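Local coordinates for protein histidine kinase (Methanosarcina mazei, PDB 3LI9) that is probably a membrane-bound sensor histidine kinase that autophosphorylates with ATP, this chain being its extracellular sensing domain of PDC (double Cache) fold, at residues C45-A48 and E49-S52; S124-Y127 and Y128-K132. All blocks are in the same frame, centred on the assembly; numbering follows the deposited sequence.

Contact 1 (C45-A48 and E49-S52); sequences CTMA and EYGS
Tyr50 directs its CB at the end of the helix that precedes it, and with CG opposite the backbone N (chi1 -164°) its ring is set alongside Met47, the hydroxyl end leading away, while Met47 folds its chain at chi2 and chi3 and brings its end round to meet that ring. The result is a Met-aromatic contact at the C-terminal end of helix 13-48, the long helix of this PDC-fold sensor domain. Met47 is selenomethionine in the crystal, and its SE lies 4.6 Å from the centroid of the Tyr50 ring, oblique at 39° to the ring normal. The two side chains run alongside each other, pointing the same way. SE comes closest to the ring at Tyr50 CD2, 3.9 Å away, whereas the methyl CE sits over one face, displaced toward the rim near CG. A long, flexible, apolar chain suits this buried place, since Met47 also packs on Leu77, Tyr79 and Ile157 of the sheet beneath. Tyrosine suits the border of the core: its ring takes the CE methyl over one face, with SE lying obliquely beside it, and its OH reaches a hydrogen bond with Glu57.

The backbone sets the spacing. Glu49 N bonds Thr46 O at 3.0 Å and Tyr50 N bonds Met47 O at 3.2 Å, both spanning three residues as in a 3-10 turn. Thr46 takes care of its own hydroxyl through Thr42 O, one turn back. Ala48 touches Ile157 with its small methyl group. Beyond, Tyr50 is the central residue of an inverse gamma turn that takes the chain off the helix direction, its weak closing bond running from Gly51 N to Glu49 O at 3.1 Å.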
# COMPACT_ATOMS: atom_id res chain seq x y z
N CYS A 45 9.32 1.87 -16.54
CA CYS A 45 9.89 2.72 -17.70
C CYS A 45 11.04 1.95 -18.32
O CYS A 45 11.18 1.90 -19.55
CB CYS A 45 10.45 4.05 -17.19
SG CYS A 45 9.22 5.19 -16.71
N THR A 46 11.92 1.44 -17.47
CA THR A 46 13.10 0.75 -17.92
C THR A 46 12.68 -0.48 -18.72
O THR A 46 13.20 -0.71 -19.81
CB THR A 46 13.94 0.34 -16.76
OG1 THR A 46 14.26 1.56 -16.04
CG2 THR A 46 15.20 -0.36 -17.20
N MSE A 47 11.85 -1.34 -18.12
CA MSE A 47 11.43 -2.54 -18.83
C MSE A 47 10.71 -2.25 -20.12
O MSE A 47 10.82 -3.09 -21.07
CB MSE A 47 10.56 -3.40 -17.98
CG MSE A 47 11.25 -4.04 -16.78
SE MSE A 47 12.65 -5.38 -17.56
CE MSE A 47 13.77 -4.25 -17.06
N ALA A 48 9.99 -1.16 -20.21
CA ALA A 48 9.32 -0.76 -21.45
C ALA A 48 10.32 -0.57 -22.60
O ALA A 48 9.95 -0.75 -23.75
CB ALA A 48 8.42 0.51 -21.25
N GLU A 49 11.55 -0.24 -22.31
CA GLU A 49 12.61 -0.01 -23.30
C GLU A 49 13.59 -1.14 -23.41
O GLU A 49 14.57 -1.04 -24.12
CB GLU A 49 13.38 1.30 -23.01
CG GLU A 49 12.45 2.53 -23.07
CD GLU A 49 12.02 2.92 -24.45
OE1 GLU A 49 12.60 2.44 -25.48
OE2 GLU A 49 11.06 3.69 -24.55
N TYR A 50 13.40 -2.20 -22.65
CA TYR A 50 14.34 -3.29 -22.58
C TYR A 50 14.20 -4.31 -23.73
O TYR A 50 13.64 -5.40 -23.58
CB TYR A 50 14.10 -4.04 -21.27
CG TYR A 50 15.18 -4.96 -20.85
CD1 TYR A 50 16.49 -4.51 -20.69
CD2 TYR A 50 14.90 -6.32 -20.59
CE1 TYR A 50 17.49 -5.40 -20.23
CE2 TYR A 50 15.87 -7.16 -20.11
CZ TYR A 50 17.15 -6.70 -19.94
OH TYR A 50 18.10 -7.57 -19.45
N GLY A 51 14.88 -4.03 -24.81
CA GLY A 51 14.83 -4.95 -25.99
C GLY A 51 15.85 -6.07 -25.91
O GLY A 51 15.84 -6.92 -26.78
N SER A 52 16.76 -6.05 -24.91
CA SER A 52 17.75 -7.10 -24.76
C SER A 52 17.12 -8.45 -24.44
O SER A 52 17.74 -9.48 -24.67
CB SER A 52 18.80 -6.77 -23.69
OG SER A 52 19.57 -5.66 -24.20

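Contact 2 (S124-Y127 and Y128-K132); sequences SSDY and YQLPK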
# COMPACT_ATOMS: atom_id res chain seq x y z
N SER A 124 -6.27 -12.92 -12.57
CA SER A 124 -7.46 -12.43 -11.87
C SER A 124 -7.27 -11.35 -10.77
O SER A 124 -8.22 -10.60 -10.47
CB SER A 124 -8.21 -13.63 -11.29
OG SER A 124 -7.40 -14.25 -10.30
N SER A 125 -6.10 -11.24 -10.16
CA SER A 125 -5.95 -10.28 -9.05
C SER A 125 -5.72 -8.84 -9.47
O SER A 125 -5.07 -8.59 -10.46
CB SER A 125 -4.82 -10.68 -8.11
OG SER A 125 -5.11 -11.94 -7.53
N ASP A 126 -6.20 -7.90 -8.67
CA ASP A 126 -6.07 -6.49 -8.95
C ASP A 126 -4.65 -6.00 -9.12
O ASP A 126 -4.45 -5.03 -9.79
CB ASP A 126 -6.67 -5.68 -7.82
CG ASP A 126 -8.18 -5.72 -7.83
OD1 ASP A 126 -8.77 -6.11 -8.87
OD2 ASP A 126 -8.75 -5.35 -6.77
N TYR A 127 -3.67 -6.58 -8.44
CA TYR A 127 -2.34 -6.01 -8.61
C TYR A 127 -1.93 -6.00 -10.09
O TYR A 127 -1.08 -5.17 -10.52
CB TYR A 127 -1.31 -6.79 -7.79
CG TYR A 127 -0.91 -8.17 -8.37
CD1 TYR A 127 0.22 -8.33 -9.12
CD2 TYR A 127 -1.66 -9.33 -8.09
CE1 TYR A 127 0.59 -9.53 -9.60
CE2 TYR A 127 -1.27 -10.58 -8.58
CZ TYR A 127 -0.15 -10.67 -9.34
OH TYR A 127 0.27 -11.89 -9.82
N TYR A 128 -2.47 -6.95 -10.85
CA TYR A 128 -2.15 -7.04 -12.30
C TYR A 128 -3.30 -6.53 -13.11
O TYR A 128 -3.08 -5.79 -14.05
CB TYR A 128 -1.88 -8.50 -12.73
CG TYR A 128 -1.31 -8.71 -14.12
CD1 TYR A 128 0.03 -9.06 -14.29
CD2 TYR A 128 -2.11 -8.67 -15.25
CE1 TYR A 128 0.57 -9.31 -15.54
CE2 TYR A 128 -1.58 -8.87 -16.51
CZ TYR A 128 -0.27 -9.22 -16.66
OH TYR A 128 0.25 -9.50 -17.91
N GLN A 129 -4.53 -6.92 -12.75
CA GLN A 129 -5.70 -6.56 -13.58
C GLN A 129 -6.03 -5.07 -13.51
O GLN A 129 -6.50 -4.49 -14.49
CB GLN A 129 -6.94 -7.39 -13.20
CG GLN A 129 -6.82 -8.90 -13.53
CD GLN A 129 -6.55 -9.15 -15.01
OE1 GLN A 129 -7.27 -8.66 -15.84
NE2 GLN A 129 -5.53 -9.92 -15.33
N LEU A 130 -5.78 -4.41 -12.39
CA LEU A 130 -6.13 -2.98 -12.38
C LEU A 130 -5.22 -2.16 -13.30
O LEU A 130 -5.71 -1.34 -14.08
CB LEU A 130 -6.16 -2.37 -10.97
CG LEU A 130 -7.35 -2.68 -10.06
CD1 LEU A 130 -7.19 -1.91 -8.73
CD2 LEU A 130 -8.68 -2.33 -10.77
N PRO A 131 -3.89 -2.34 -13.22
CA PRO A 131 -3.10 -1.63 -14.22
C PRO A 131 -3.43 -2.00 -15.65
O PRO A 131 -3.33 -1.14 -16.54
CB PRO A 131 -1.66 -2.09 -13.93
CG PRO A 131 -1.66 -2.37 -12.46
CD PRO A 131 -3.06 -2.89 -12.13
N LYS A 132 -3.73 -3.26 -15.90
CA LYS A 132 -4.08 -3.69 -17.27
C LYS A 132 -5.33 -2.97 -17.84
O LYS A 132 -5.33 -2.55 -19.00
CB LYS A 132 -4.34 -5.17 -17.33
CG LYS A 132 -4.60 -5.69 -18.72
CD LYS A 132 -4.74 -7.19 -18.75
CE LYS A 132 -5.12 -7.55 -20.19
NZ LYS A 132 -4.85 -8.93 -20.55
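One face of the Tyr127 ring is covered by Tyr128 CB, a CH-pi contact with the carbon 4.2 Å from the ring centroid and only 14° off the normal; at the rim the hydroxyl bonds Val120 O. This is the first turn of helix 126-134, with Ser125 at the N-cap. The ring lies back over the start of its neighbour, CG 3.2 Å from Tyr128 N, because chi1 of 75° wedges CG between the backbone N and the carbonyl carbon. Were Tyr127 an alanine, Tyr128 CB would probably lose the ring surface it rests on and Val120 O its hydroxyl partner. Tyr128 sends its own ring away from this turn, and its OH bonds Glu80.

Ser125 makes no capping bond with its side chain, yet its carbonyl serves two donors: Tyr128 N from above the carbonyl plane, and Gln129 N at 2.9 Å in a nearly straight bond. Gln129, bent at chi2, lays CG against that same oxygen and bonds Tyr122 O through NE2. Asp126 meets Leu130 one turn on, CB to CG 3.8 Å, while Leu130 N bonds Asp126 O. Proline is tolerated next although it has no N-H to give; the helix kinks there, and Pro131 CD rests 3.4 Å from Tyr127 O.

Contact 1 precedes contact 2 in the chain, and the two do not touch: their centres are 21 Å apart and their nearest atoms about 12 Å. What joins them is strand 148-159, where Met47 and Ala48 of contact 1 meet Ile157, while Tyr127 and Pro131 of contact 2 meet Asp154. The odd spacing of these strand residues is consistent with the long helix and the short one packing on opposite faces of the curved sheet. Contact 2 borders a bound molecule: the side chain of Tyr127 is about 4 Å from a buffer molecule, BTB, probably from the crystallisation liquor but possibly marking a ligand pocket, as Cache domains often have.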